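Local coordinates for phospholipase A1 (Streptomyces albidoflavus, PDB 4HYQ), which probably hydrolyses the sn-1 acyl ester of glycerophospholipids, as a phospholipase A1 of the GDSL-like (SGNH hydrolase) family, at residues A[123-128]-A[176-181]. Sequence-based numbering, arbitrary orientation.
Sequences SVYSQV and SKRAAD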
loop_
_atom_site.group_PDB
_atom_site.type_symbol
_atom_site.label_atom_id
_atom_site.label_comp_id
_atom_site.label_asym_id
_atom_site.label_seq_id
_atom_site.Cartn_x
_atom_site.Cartn_y
_atom_site.Cartn_z
ATOM N N SER A 123 6.971 3.771 15.400
ATOM C CA SER A 123 7.528 2.547 15.960
ATOM C C SER A 123 8.106 1.645 14.859
ATOM O O SER A 123 9.210 1.111 14.987
ATOM C CB SER A 123 6.439 1.809 16.748
ATOM O OG SER A 123 6.918 0.581 17.259
ATOM N N VAL A 124 7.363 1.463 13.773
ATOM C CA VAL A 124 7.854 0.630 12.684
ATOM C C VAL A 124 9.050 1.292 11.998
ATOM O O VAL A 124 10.077 0.650 11.770
ATOM C CB VAL A 124 6.754 0.383 11.606
ATOM C CG1 VAL A 124 7.336 -0.360 10.415
ATOM C CG2 VAL A 124 5.623 -0.430 12.217
ATOM N N TYR A 125 8.920 2.584 11.686
ATOM C CA TYR A 125 9.986 3.292 10.977
ATOM C C TYR A 125 11.279 3.320 11.802
ATOM O O TYR A 125 12.364 3.132 11.266
ATOM C CB TYR A 125 9.557 4.728 10.637
ATOM C CG TYR A 125 8.429 4.874 9.614
ATOM C CD1 TYR A 125 7.646 3.782 9.216
ATOM C CD2 TYR A 125 8.110 6.129 9.090
ATOM C CE1 TYR A 125 6.559 3.950 8.319
ATOM C CE2 TYR A 125 7.041 6.306 8.204
ATOM C CZ TYR A 125 6.266 5.220 7.831
ATOM O OH TYR A 125 5.176 5.441 7.024
ATOM N N SER A 126 11.164 3.540 13.103
ATOM C CA SER A 126 12.357 3.569 13.944
ATOM C C SER A 126 13.050 2.217 14.035
ATOM O O SER A 126 14.280 2.145 14.009
ATOM C CB SER A 126 12.009 4.065 15.339
ATOM O OG SER A 126 11.741 5.459 15.295
ATOM N N GLN A 127 12.272 1.141 14.139
ATOM C CA GLN A 127 12.859 -0.193 14.222
ATOM C C GLN A 127 13.503 -0.618 12.908
ATOM O O GLN A 127 14.487 -1.343 12.907
ATOM C CB GLN A 127 11.808 -1.227 14.650
ATOM C CG GLN A 127 11.363 -1.100 16.097
ATOM C CD GLN A 127 12.517 -1.234 17.090
ATOM O OE1 GLN A 127 13.366 -2.130 16.974
ATOM N NE2 GLN A 127 12.546 -0.343 18.079
ATOM N N VAL A 128 12.937 -0.190 11.784
ATOM C CA VAL A 128 13.519 -0.527 10.492
ATOM C C VAL A 128 14.927 0.080 10.432
ATOM O O VAL A 128 15.884 -0.587 10.045
ATOM C CB VAL A 128 12.672 0.037 9.328
ATOM C CG1 VAL A 128 13.467 0.018 8.037
ATOM C CG2 VAL A 128 11.396 -0.795 9.173
ATOM N N SER A 176 3.275 10.512 4.626
ATOM C CA SER A 176 4.308 11.367 4.044
ATOM C C SER A 176 5.040 12.166 5.120
ATOM O O SER A 176 6.266 12.307 5.067
ATOM C CB SER A 176 3.705 12.317 3.008
ATOM O OG SER A 176 2.672 13.109 3.576
ATOM N N LYS A 177 4.297 12.669 6.098
ATOM C CA LYS A 177 4.912 13.440 7.168
ATOM C C LYS A 177 5.790 12.558 8.042
ATOM O O LYS A 177 6.894 12.956 8.414
ATOM C CB LYS A 177 3.838 14.130 8.005
ATOM C CG LYS A 177 3.135 15.241 7.250
ATOM C CD LYS A 177 1.959 15.806 8.032
ATOM C CE LYS A 177 1.339 16.989 7.300
ATOM N NZ LYS A 177 0.217 17.576 8.080
ATOM N N ARG A 178 5.316 11.358 8.367
ATOM C CA ARG A 178 6.122 10.474 9.194
ATOM C C ARG A 178 7.391 10.053 8.446
ATOM O O ARG A 178 8.471 9.979 9.034
ATOM C CB ARG A 178 5.315 9.236 9.604
ATOM C CG ARG A 178 5.625 8.746 11.015
ATOM C CD ARG A 178 4.727 9.431 12.066
ATOM N NE ARG A 178 4.703 10.887 11.936
ATOM C CZ ARG A 178 5.658 11.711 12.364
ATOM N NH1 ARG A 178 6.743 11.240 12.967
ATOM N NH2 ARG A 178 5.525 13.020 12.180
ATOM N N ALA A 179 7.273 9.781 7.148
ATOM C CA ALA A 179 8.444 9.384 6.374
ATOM C C ALA A 179 9.491 10.508 6.361
ATOM O O ALA A 179 10.668 10.265 6.595
ATOM C CB ALA A 179 8.047 9.027 4.943
ATOM N N ALA A 180 9.057 11.738 6.102
ATOM C CA ALA A 180 9.997 12.865 6.060
ATOM C C ALA A 180 10.700 13.034 7.407
ATOM O O ALA A 180 11.897 13.328 7.464
ATOM C CB ALA A 180 9.261 14.155 5.680
ATOM N N ASP A 181 9.951 12.838 8.485
ATOM C CA ASP A 181 10.474 12.951 9.843
ATOM C C ASP A 181 11.629 11.991 10.110
ATOM O O ASP A 181 12.489 12.273 10.950
ATOM C CB ASP A 181 9.362 12.665 10.842
ATOM C CG ASP A 181 9.024 13.858 11.688
ATOM O OD1 ASP A 181 8.754 14.939 11.111
ATOM O OD2 ASP A 181 9.028 13.707 12.930
#
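NH1 of Arg178, whose stem rests against the Tyr125 ring, is held by two carboxylates: a salt bridge to Asp122, one turn before the tyrosine, and a weaker one to OD2 of Asp181 at 3.4 Å. It thus ties helix 117-131 to helix 158-181, two helices on one side of the parallel sheet of the SGNH hydrolase fold. The pair illustrates how a long side chain can serve an apolar contact with its stem and an ionic one with its tip. Tyr125 reaches across with CG beside its backbone N and anti to the carbonyl carbon (chi1 -67°), which sends the ring toward helix 158-181, with CE2 making the nearest approach. There CE2 lies 3.7 Å from CB of Arg178, while the Arg178 chain, bent at chi2 and chi3, carries its guanidinium away. The ring and guanidinium planes are 12° apart, but the two are not stacked. The Ala179 methyl touches more loosely, its CB 4.4 Å from Tyr125 CE2. His182 meets the tyrosine edge-to-face, and the Tyr184 ring meets it with the planes at about 45° while its OH hydrogen-bonds to the Tyr125 carbonyl. Against the backbone, the ring presents its edge: Ala179 N lies near the ring plane, 3.6 Å from Tyr125 CE2.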